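PDB 4E21: 6-phosphogluconate dehydrogenase (Decarboxylating) from Geobacter metallireducens, which probably catalyses the NADP-dependent oxidative decarboxylation of 6-phosphogluconate in the pentose phosphate pathway. Local coordinates for residues V85-P90 and D109-G114; V93-L98 and I123-Q128; D264-W269 and L282-L287; I216-M221 and S325-R330. One frame throughout, in Å; residues are numbered along the deposited sequence.

Interaction 1 of 4, residues V85-P90 and D109-G114; sequences VWLMVP and DIVIDG
Trp86 lays one face of its indole over the side chain of Ile112. The methyl CG2 of Ile112 sits 3.8 Å from the centroid of the six-membered ring and 9° off its normal, a CH-pi contact, while the other branch reaches the ring with CD1, 3.5 Å from Trp86 CE3. With CG anti to the backbone N (chi1 -163°), the indole swings across to the neighbouring strand; a wide flat ring suits this place because it offers its face to CG2 and still reaches CD1. The two strands run side by side in parallel, as the two strands of the beta-alpha-beta unit formed by strand 84-87, helix 94-101 and strand 110-113 in the Rossmann-type NAD-binding domain. Their backbones are joined by four hydrogen bonds: Val85 N to Ile110 O, Ile112 N to Val85 O at 2.6 Å, Leu87 N to Ile112 O, and Gly114 N to Leu87 O at 3.0 Å. On the other face of the sheet Val85, Val111 and Leu87 form an apolar layer against Met101 of the crossover helix, and CD1 of Leu87 lies 4.2 Å from Val111 CG1. Asp113 shares that face, its carboxylate held by Ser117 and Gly115 N. Past the strand ends, Gly114 without a side chain leaves room for the indole, whose NE1 is 3.9 Å from Gly114 CA, and for selenomethionine Met88, whose SE comes 3.3 Å from Gly114 O.

Interaction 2 of 4, residues V93-L98 and I123-Q128; sequences VVDSML and IRRADQ
Asp95 faces two arginines at once, its carboxylate turned 50° from the guanidinium plane of Arg124 and 70° from that of Arg125. The three residues form a salt-bridge network between helices 94-101 and 119-130, whose short segments here run nearly parallel in the Rossmann-type NAD-binding domain. The axes of these segments come no closer than 12.0 Å, so long arginine side chains suit the gap. Arg124 comes from the direction opposite to Asp95 and grips it end-on: NH2 meets the syn lone pair of OD2 at 2.7 Å, and NH1 reaches OD1 from above the carboxylate plane. A bend at chi3 (59°) turns its guanidinium toward the acid. Arg125 instead keeps an extended chain from CG to NE and grips side-on, NE donating to OD1 at 2.7 Å and NH2 to OD2 at 3.0 Å, each well out of the carboxylate plane. Each carboxylate oxygen therefore accepts two hydrogen bonds, an environment that would probably favour the ionised acid. One face of the Arg125 guanidinium is covered: Val94 CG1 lies over its centre, 3.5 Å from CZ, and Leu98 CD1 packs against the aliphatic stem at CD. Valine and leucine suit these places by covering the carbon and pi surfaces while leaving the N-H edge to the acid. At Asp95 OD1, Arg124 NH1 and Arg125 NE arrive from opposite faces of the carboxylate plane.

Interaction 3 of 4, residues D264-W269 and L282-L287; sequences DITEVW and LSATAL
Thr266 directs its side chain at Ala284, and its CB is already 4.1 Å from both the CA and the CB of that alanine. At the first branch, OG1 stands between the backbone N and the carbonyl carbon (chi1 54°), which brings it 3.4 Å from Ala284 CA and 3.7 Å from Ala284 CB. This contact is simple packing; within its own helix OG1 bonds chiefly to Leu262 O one turn back, with Ala263 O also near. The second branch ends in the methyl CG2, which meets CD1 of Leu287 at 4.1 Å, the two side chains crossing at about a right angle. Threonine suits the place because one branch can turn back to its own backbone while the other remains an apolar surface. The contact belongs to the all-helical C-terminal domain, where helices 262-269 and 278-289 pack as a roughly antiparallel pair, the short segments inclined at 150° and 8.5 Å apart. A small residue such as Ala284 allows this close spacing: its CA is 5.2 Å from Thr266 CA. One turn further along, Leu287 packs against the methyl and also on Leu343 of the third subunit. Glu267, bent at chi2 (64°), skirts the alanine with OE1 4.2 Å from Ala284 CB. That oxygen is hydrogen-bonded to Thr183 of the second subunit, whereas OE2 forms salt bridges with Arg270 and Arg271.

Interaction 4 of 4, residues I216-M221 and S325-R330; sequences IEYGLM and SALYER
Helix segments 216-221 and 325-330 cross at 74° with their axes 8.7 Å apart, closest at Gly219 and Ala326, whose CA atoms are 5.4 Å apart. A small residue at Ala326 suits this crossing in the helical C-terminal domain, since its methyl CB rests on the backbone of the other helix, 3.4 Å from Tyr218 O. Beside it, the guanidinium of Arg330 lies flat on the Tyr218 ring, planes 12° apart, with CZ 3.6 Å from the ring centroid. This is both a stack and a cation-pi contact. Leu327 CD1 approaches the edge of the same ring, 3.7 Å from CE2, while the selenomethionine Met221 meets Arg330 NH2 with CE and SE. The extended chain (CG to NE) lays the guanidinium over the ring, and its N-H groups point outward in their own plane to further partners. One water joins Arg330 NH2 to Glu217 OE2; another accepts from NE at 3.1 Å and donates to Tyr218 O. NH1 binds Ser301 O and a bound methylpentanediol, probably from the crystallisation liquor. Tyrosine thus offers a pi face to a buried arginine whose N-H edge is taken up by these partners, and the nearby Glu217 would probably help to balance its charge.

Overall arrangement
Interactions 1 and 2 lie in the NAD-binding domain and interactions 3 and 4 in the helical C-terminal domain. The first two have centres 10 Å apart and interlock along the chain: strand 84-87, helix 94-101, strand 110-113 and helix 119-130 follow in order, with Leu98 packing on Leu87 and Val111. Interaction 3 is nested within the long chain loop closed by interaction 4, their centres 19 Å apart. About 29 Å separates the centres of interactions 1 and 4, which lie on opposite sides of the chain's centre. The sheet-based pair thus belongs to the presumed nucleotide-binding domain, whereas the helical pair is in more extensive contact with other subunits of the four-chain assembly.

Interaction 1 of 4, residues V85-P90 and D109-G114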
# COMPACT_ATOMS: atom_id res chain seq x y z
N VAL B 85 33.04 17.58 22.27
CA VAL B 85 31.88 18.47 22.17
C VAL B 85 30.64 17.77 21.59
O VAL B 85 30.66 17.32 20.45
CB VAL B 85 32.19 19.72 21.32
CG1 VAL B 85 30.98 20.68 21.30
CG2 VAL B 85 33.46 20.41 21.82
N TRP B 86 29.56 17.72 22.36
CA TRP B 86 28.31 17.09 21.93
C TRP B 86 27.28 18.14 21.52
O TRP B 86 27.03 19.10 22.26
CB TRP B 86 27.76 16.23 23.06
CG TRP B 86 26.73 15.22 22.65
CD1 TRP B 86 25.47 15.47 22.19
CD2 TRP B 86 26.87 13.79 22.69
NE1 TRP B 86 24.81 14.29 21.95
CE2 TRP B 86 25.64 13.25 22.23
CE3 TRP B 86 27.90 12.92 23.05
CZ2 TRP B 86 25.43 11.87 22.13
CZ3 TRP B 86 27.69 11.56 22.96
CH2 TRP B 86 26.47 11.05 22.50
N LEU B 87 26.71 17.99 20.32
CA LEU B 87 25.65 18.89 19.85
C LEU B 87 24.28 18.21 19.96
O LEU B 87 24.11 17.09 19.50
CB LEU B 87 25.88 19.34 18.40
CG LEU B 87 27.23 19.95 17.99
CD1 LEU B 87 27.26 20.25 16.50
CD2 LEU B 87 27.53 21.24 18.76
N MSE B 88 23.33 18.90 20.59
CA MSE B 88 21.92 18.51 20.60
C MSE B 88 21.10 19.73 20.19
O MSE B 88 20.20 20.17 20.92
CB MSE B 88 21.44 18.03 21.98
CG MSE B 88 21.78 16.59 22.34
SE MSE B 88 21.51 15.31 20.87
CE MSE B 88 20.88 13.80 21.87
N VAL B 89 21.44 20.30 19.03
CA VAL B 89 20.70 21.43 18.48
C VAL B 89 19.79 20.98 17.33
O VAL B 89 19.90 19.85 16.84
CB VAL B 89 21.66 22.54 18.00
CG1 VAL B 89 22.49 23.04 19.16
CG2 VAL B 89 22.57 22.03 16.90
N PRO B 90 18.85 21.84 16.91
CA PRO B 90 18.10 21.57 15.68
C PRO B 90 19.01 21.29 14.50
O PRO B 90 20.12 21.82 14.42
CB PRO B 90 17.32 22.87 15.46
CG PRO B 90 17.01 23.32 16.85
CD PRO B 90 18.24 22.94 17.68
N ASP B 109 40.56 17.48 18.61
CA ASP B 109 39.22 17.61 19.19
C ASP B 109 38.23 16.68 18.47
O ASP B 109 38.43 16.31 17.30
CB ASP B 109 38.70 19.04 19.10
CG ASP B 109 39.36 19.97 20.11
OD1 ASP B 109 40.14 19.49 20.97
OD2 ASP B 109 39.07 21.19 20.05
N ILE B 110 37.18 16.31 19.18
CA ILE B 110 36.08 15.51 18.66
C ILE B 110 34.76 16.27 18.84
O ILE B 110 34.47 16.78 19.94
CB ILE B 110 35.94 14.19 19.47
CG1 ILE B 110 37.18 13.33 19.33
CG2 ILE B 110 34.67 13.40 19.05
CD1 ILE B 110 37.16 12.11 20.24
N VAL B 111 33.98 16.33 17.77
CA VAL B 111 32.65 16.94 17.79
C VAL B 111 31.60 15.87 17.47
O VAL B 111 31.72 15.12 16.50
CB VAL B 111 32.54 18.13 16.79
CG1 VAL B 111 31.13 18.75 16.79
CG2 VAL B 111 33.56 19.18 17.12
N ILE B 112 30.59 15.78 18.31
CA ILE B 112 29.55 14.79 18.11
C ILE B 112 28.24 15.48 17.77
O ILE B 112 27.83 16.41 18.47
CB ILE B 112 29.38 13.96 19.38
CG1 ILE B 112 30.72 13.32 19.74
CG2 ILE B 112 28.23 12.93 19.22
CD1 ILE B 112 30.85 13.00 21.19
N ASP B 113 27.60 15.07 16.67
CA ASP B 113 26.23 15.53 16.37
C ASP B 113 25.26 14.40 16.72
O ASP B 113 25.23 13.35 16.08
CB ASP B 113 26.09 15.91 14.90
CG ASP B 113 24.68 16.35 14.55
OD1 ASP B 113 23.86 16.55 15.46
OD2 ASP B 113 24.40 16.51 13.34
N GLY B 114 24.50 14.62 17.78
CA GLY B 114 23.62 13.62 18.31
C GLY B 114 22.17 13.89 17.96
O GLY B 114 21.28 13.16 18.38

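Interaction 2 of 4, residues V93-L98 and I123-Q128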
# COMPACT_ATOMS: atom_id res chain seq x y z
N VAL B 93 20.42 24.22 12.54
CA VAL B 93 21.30 25.14 13.25
C VAL B 93 22.74 24.61 13.26
O VAL B 93 23.69 25.33 13.59
CB VAL B 93 20.78 25.33 14.70
CG1 VAL B 93 21.86 25.90 15.60
CG2 VAL B 93 19.56 26.23 14.70
N VAL B 94 22.89 23.34 12.88
CA VAL B 94 24.15 22.63 13.00
C VAL B 94 25.29 23.28 12.22
O VAL B 94 26.32 23.59 12.79
CB VAL B 94 24.03 21.16 12.59
CG1 VAL B 94 25.39 20.49 12.63
CG2 VAL B 94 23.09 20.43 13.54
N ASP B 95 25.10 23.49 10.93
CA ASP B 95 26.18 24.00 10.10
C ASP B 95 26.69 25.35 10.62
O ASP B 95 27.89 25.62 10.60
CB ASP B 95 25.76 24.09 8.63
CG ASP B 95 25.95 22.76 7.86
OD1 ASP B 95 26.98 22.08 8.07
OD2 ASP B 95 25.08 22.40 7.03
N SER B 96 25.78 26.18 11.12
CA SER B 96 26.16 27.50 11.57
C SER B 96 26.76 27.43 12.97
O SER B 96 27.46 28.34 13.41
CB SER B 96 24.97 28.45 11.55
OG SER B 96 24.23 28.31 12.75
N MSE B 97 26.48 26.35 13.68
CA MSE B 97 27.13 26.14 14.96
C MSE B 97 28.58 25.74 14.69
O MSE B 97 29.49 26.11 15.43
CB MSE B 97 26.40 25.09 15.78
CG MSE B 97 26.86 24.98 17.20
SE MSE B 97 26.88 26.67 18.19
CE MSE B 97 24.96 26.91 18.44
N LEU B 98 28.80 25.01 13.59
CA LEU B 98 30.14 24.55 13.24
C LEU B 98 30.99 25.70 12.69
O LEU B 98 32.17 25.80 12.99
CB LEU B 98 30.07 23.39 12.24
CG LEU B 98 29.47 22.08 12.76
CD1 LEU B 98 29.49 21.01 11.67
CD2 LEU B 98 30.20 21.60 14.01
N ILE B 123 28.34 13.16 6.24
CA ILE B 123 29.42 12.86 5.33
C ILE B 123 30.18 14.13 4.90
O ILE B 123 31.41 14.17 4.92
CB ILE B 123 28.95 12.08 4.11
CG1 ILE B 123 28.50 10.67 4.52
CG2 ILE B 123 30.07 11.98 3.08
CD1 ILE B 123 27.80 9.92 3.41
N ARG B 124 29.44 15.17 4.53
CA ARG B 124 30.06 16.42 4.12
C ARG B 124 30.75 17.08 5.31
O ARG B 124 31.93 17.46 5.24
CB ARG B 124 29.03 17.38 3.51
CG ARG B 124 29.50 18.82 3.55
CD ARG B 124 28.51 19.79 2.98
NE ARG B 124 27.22 19.76 3.67
CZ ARG B 124 26.90 20.52 4.70
NH1 ARG B 124 27.77 21.37 5.21
NH2 ARG B 124 25.70 20.43 5.23
N ARG B 125 30.01 17.22 6.40
CA ARG B 125 30.54 17.85 7.60
C ARG B 125 31.80 17.14 8.11
O ARG B 125 32.73 17.80 8.55
CB ARG B 125 29.47 17.88 8.70
CG ARG B 125 28.42 18.94 8.46
CD ARG B 125 27.25 18.77 9.39
NE ARG B 125 26.16 19.66 9.02
CZ ARG B 125 24.86 19.46 9.29
NH1 ARG B 125 24.46 18.37 9.94
NH2 ARG B 125 23.97 20.36 8.91
N ALA B 126 31.82 15.81 8.05
CA ALA B 126 32.95 15.08 8.60
C ALA B 126 34.20 15.43 7.81
O ALA B 126 35.28 15.52 8.38
CB ALA B 126 32.72 13.57 8.59
N ASP B 127 34.02 15.63 6.51
CA ASP B 127 35.12 15.96 5.60
C ASP B 127 35.68 17.35 5.84
O ASP B 127 36.89 17.56 5.83
CB ASP B 127 34.65 15.89 4.16
CG ASP B 127 34.87 14.54 3.57
OD1 ASP B 127 35.90 13.92 3.94
OD2 ASP B 127 34.04 14.10 2.74
N GLN B 128 34.78 18.29 6.04
CA GLN B 128 35.20 19.63 6.35
C GLN B 128 36.04 19.67 7.62
O GLN B 128 37.12 20.24 7.63
CB GLN B 128 33.98 20.53 6.45
CG GLN B 128 33.34 20.79 5.10
CD GLN B 128 32.05 21.59 5.22
OE1 GLN B 128 31.70 22.07 6.31
NE2 GLN B 128 31.34 21.75 4.09

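Interaction 3 of 4, residues D264-W269 and L282-L287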
# COMPACT_ATOMS: atom_id res chain seq x y z
N ASP B 264 -8.43 -3.07 27.55
CA ASP B 264 -8.19 -4.43 28.05
C ASP B 264 -7.44 -5.29 27.06
O ASP B 264 -6.55 -6.06 27.45
CB ASP B 264 -9.48 -5.13 28.46
CG ASP B 264 -9.99 -4.70 29.82
OD1 ASP B 264 -9.35 -3.84 30.45
OD2 ASP B 264 -11.03 -5.22 30.26
N ILE B 265 -7.80 -5.18 25.78
CA ILE B 265 -7.20 -6.03 24.76
C ILE B 265 -5.70 -5.76 24.59
O ILE B 265 -4.90 -6.71 24.54
CB ILE B 265 -7.93 -5.91 23.41
CG1 ILE B 265 -9.30 -6.57 23.50
CG2 ILE B 265 -7.09 -6.53 22.28
CD1 ILE B 265 -10.19 -6.18 22.38
N THR B 266 -5.31 -4.49 24.49
CA THR B 266 -3.89 -4.17 24.45
C THR B 266 -3.20 -4.64 25.73
O THR B 266 -2.08 -5.16 25.66
CB THR B 266 -3.59 -2.66 24.18
OG1 THR B 266 -4.29 -1.84 25.12
CG2 THR B 266 -4.01 -2.28 22.77
N GLU B 267 -3.85 -4.46 26.89
CA GLU B 267 -3.24 -4.97 28.13
C GLU B 267 -2.99 -6.48 28.03
O GLU B 267 -1.88 -6.93 28.29
CB GLU B 267 -4.09 -4.67 29.36
CG GLU B 267 -3.44 -5.18 30.64
CD GLU B 267 -2.11 -4.48 30.94
OE1 GLU B 267 -1.98 -3.28 30.64
OE2 GLU B 267 -1.19 -5.13 31.48
N VAL B 268 -4.01 -7.25 27.63
CA VAL B 268 -3.87 -8.72 27.55
C VAL B 268 -2.80 -9.19 26.56
O VAL B 268 -2.15 -10.22 26.78
CB VAL B 268 -5.22 -9.45 27.27
CG1 VAL B 268 -5.49 -9.56 25.77
CG2 VAL B 268 -5.18 -10.83 27.86
N TRP B 269 -2.62 -8.44 25.48
CA TRP B 269 -1.54 -8.75 24.53
C TRP B 269 -0.11 -8.58 25.08
O TRP B 269 0.82 -9.13 24.50
CB TRP B 269 -1.68 -7.95 23.24
CG TRP B 269 -2.82 -8.36 22.34
CD1 TRP B 269 -3.47 -9.58 22.32
CD2 TRP B 269 -3.40 -7.58 21.30
NE1 TRP B 269 -4.43 -9.58 21.33
CE2 TRP B 269 -4.41 -8.36 20.69
CE3 TRP B 269 -3.18 -6.28 20.82
CZ2 TRP B 269 -5.19 -7.89 19.63
CZ3 TRP B 269 -3.96 -5.81 19.77
CH2 TRP B 269 -4.95 -6.62 19.19
N LEU B 282 2.99 1.24 25.42
CA LEU B 282 2.59 2.64 25.34
C LEU B 282 1.14 2.80 24.91
O LEU B 282 0.42 3.66 25.42
CB LEU B 282 3.49 3.40 24.37
CG LEU B 282 4.98 3.51 24.76
CD1 LEU B 282 5.81 4.39 23.76
CD2 LEU B 282 5.12 4.04 26.18
N SER B 283 0.73 1.99 23.94
CA SER B 283 -0.66 2.00 23.48
C SER B 283 -1.58 1.65 24.63
O SER B 283 -2.63 2.27 24.79
CB SER B 283 -0.87 0.99 22.34
OG SER B 283 -0.23 1.46 21.16
N ALA B 284 -1.20 0.64 25.41
CA ALA B 284 -1.99 0.23 26.55
C ALA B 284 -2.11 1.36 27.57
O ALA B 284 -3.18 1.58 28.16
CB ALA B 284 -1.36 -1.01 27.21
N THR B 285 -1.02 2.10 27.76
CA THR B 285 -1.01 3.18 28.75
C THR B 285 -1.89 4.31 28.29
O THR B 285 -2.70 4.83 29.07
CB THR B 285 0.40 3.65 29.04
OG1 THR B 285 1.10 2.57 29.66
CG2 THR B 285 0.38 4.86 29.96
N ALA B 286 -1.77 4.68 27.01
CA ALA B 286 -2.63 5.72 26.45
C ALA B 286 -4.11 5.34 26.48
O ALA B 286 -4.97 6.17 26.75
CB ALA B 286 -2.19 6.05 25.03
N LEU B 287 -4.42 4.09 26.17
CA LEU B 287 -5.83 3.68 26.11
C LEU B 287 -6.43 3.55 27.50
O LEU B 287 -7.60 3.87 27.69
CB LEU B 287 -5.99 2.40 25.30
CG LEU B 287 -5.90 2.71 23.81
CD1 LEU B 287 -5.62 1.43 23.06
CD2 LEU B 287 -7.19 3.35 23.33

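Interaction 4 of 4, residues I216-M221 and S325-R330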
# COMPACT_ATOMS: atom_id res chain seq x y z
N ILE B 216 11.03 2.16 10.59
CA ILE B 216 10.46 0.96 11.16
C ILE B 216 9.42 1.32 12.23
O ILE B 216 8.31 0.77 12.26
CB ILE B 216 11.55 0.06 11.73
CG1 ILE B 216 12.41 -0.49 10.60
CG2 ILE B 216 10.94 -1.06 12.55
CD1 ILE B 216 13.64 -1.21 11.06
N GLU B 217 9.78 2.27 13.08
CA GLU B 217 8.90 2.73 14.12
C GLU B 217 7.57 3.23 13.57
O GLU B 217 6.54 2.99 14.17
CB GLU B 217 9.60 3.80 14.94
CG GLU B 217 8.76 4.56 15.91
CD GLU B 217 9.50 5.83 16.34
OE1 GLU B 217 10.60 5.71 16.90
OE2 GLU B 217 9.02 6.95 16.08
N TYR B 218 7.59 3.89 12.42
CA TYR B 218 6.37 4.37 11.78
C TYR B 218 5.51 3.17 11.35
O TYR B 218 4.31 3.15 11.58
CB TYR B 218 6.70 5.18 10.53
CG TYR B 218 7.06 6.64 10.72
CD1 TYR B 218 7.79 7.08 11.82
CD2 TYR B 218 6.72 7.57 9.75
CE1 TYR B 218 8.14 8.44 11.95
CE2 TYR B 218 7.06 8.91 9.87
CZ TYR B 218 7.76 9.34 10.96
OH TYR B 218 8.08 10.67 11.03
N GLY B 219 6.15 2.19 10.69
CA GLY B 219 5.50 0.97 10.26
C GLY B 219 4.87 0.22 11.43
O GLY B 219 3.74 -0.27 11.33
N LEU B 220 5.59 0.12 12.55
CA LEU B 220 5.10 -0.60 13.73
C LEU B 220 3.89 0.09 14.33
O LEU B 220 2.90 -0.56 14.63
CB LEU B 220 6.18 -0.74 14.80
CG LEU B 220 7.51 -1.38 14.42
CD1 LEU B 220 8.47 -1.26 15.59
CD2 LEU B 220 7.27 -2.85 14.05
N MSE B 221 3.97 1.41 14.52
CA MSE B 221 2.84 2.18 15.03
C MSE B 221 1.61 2.08 14.12
O MSE B 221 0.49 1.89 14.60
CB MSE B 221 3.23 3.63 15.23
CG MSE B 221 4.26 3.82 16.33
SE MSE B 221 5.08 5.61 16.26
CE MSE B 221 3.50 6.73 16.38
N SER B 325 3.45 3.48 3.32
CA SER B 325 2.05 3.66 3.65
C SER B 325 1.84 4.25 5.05
O SER B 325 0.97 5.08 5.23
CB SER B 325 1.29 2.38 3.43
OG SER B 325 0.96 2.33 2.05
N ALA B 326 2.68 3.85 6.00
CA ALA B 326 2.60 4.42 7.36
C ALA B 326 2.91 5.92 7.32
O ALA B 326 2.27 6.73 8.02
CB ALA B 326 3.54 3.70 8.31
N LEU B 327 3.88 6.29 6.50
CA LEU B 327 4.19 7.70 6.30
C LEU B 327 3.01 8.44 5.64
O LEU B 327 2.63 9.53 6.10
CB LEU B 327 5.46 7.87 5.46
CG LEU B 327 5.90 9.31 5.17
CD1 LEU B 327 6.32 10.04 6.44
CD2 LEU B 327 7.05 9.31 4.15
N TYR B 328 2.45 7.85 4.59
CA TYR B 328 1.39 8.52 3.82
C TYR B 328 0.14 8.70 4.68
O TYR B 328 -0.62 9.66 4.48
CB TYR B 328 1.05 7.77 2.52
CG TYR B 328 2.23 7.64 1.58
CD1 TYR B 328 2.38 6.52 0.76
CD2 TYR B 328 3.20 8.63 1.53
CE1 TYR B 328 3.48 6.39 -0.10
CE2 TYR B 328 4.30 8.51 0.69
CZ TYR B 328 4.44 7.40 -0.13
OH TYR B 328 5.53 7.29 -0.94
N GLU B 329 -0.07 7.78 5.61
CA GLU B 329 -1.22 7.91 6.49
C GLU B 329 -1.07 9.14 7.35
O GLU B 329 -2.05 9.82 7.64
CB GLU B 329 -1.44 6.64 7.33
CG GLU B 329 -1.99 5.45 6.49
CD GLU B 329 -2.04 4.17 7.30
OE1 GLU B 329 -1.12 3.95 8.10
OE2 GLU B 329 -3.00 3.39 7.17
N ARG B 330 0.16 9.43 7.76
CA ARG B 330 0.41 10.67 8.49
C ARG B 330 0.10 11.88 7.60
O ARG B 330 -0.54 12.83 8.07
CB ARG B 330 1.84 10.72 9.04
CG ARG B 330 2.14 9.61 10.03
CD ARG B 330 3.42 9.86 10.79
NE ARG B 330 3.67 8.81 11.77
CZ ARG B 330 4.50 8.92 12.80
NH1 ARG B 330 5.16 10.05 13.02
NH2 ARG B 330 4.66 7.89 13.62
O HOH W 1 6.53 8.62 15.69
O HOH W 2 3.15 5.77 11.87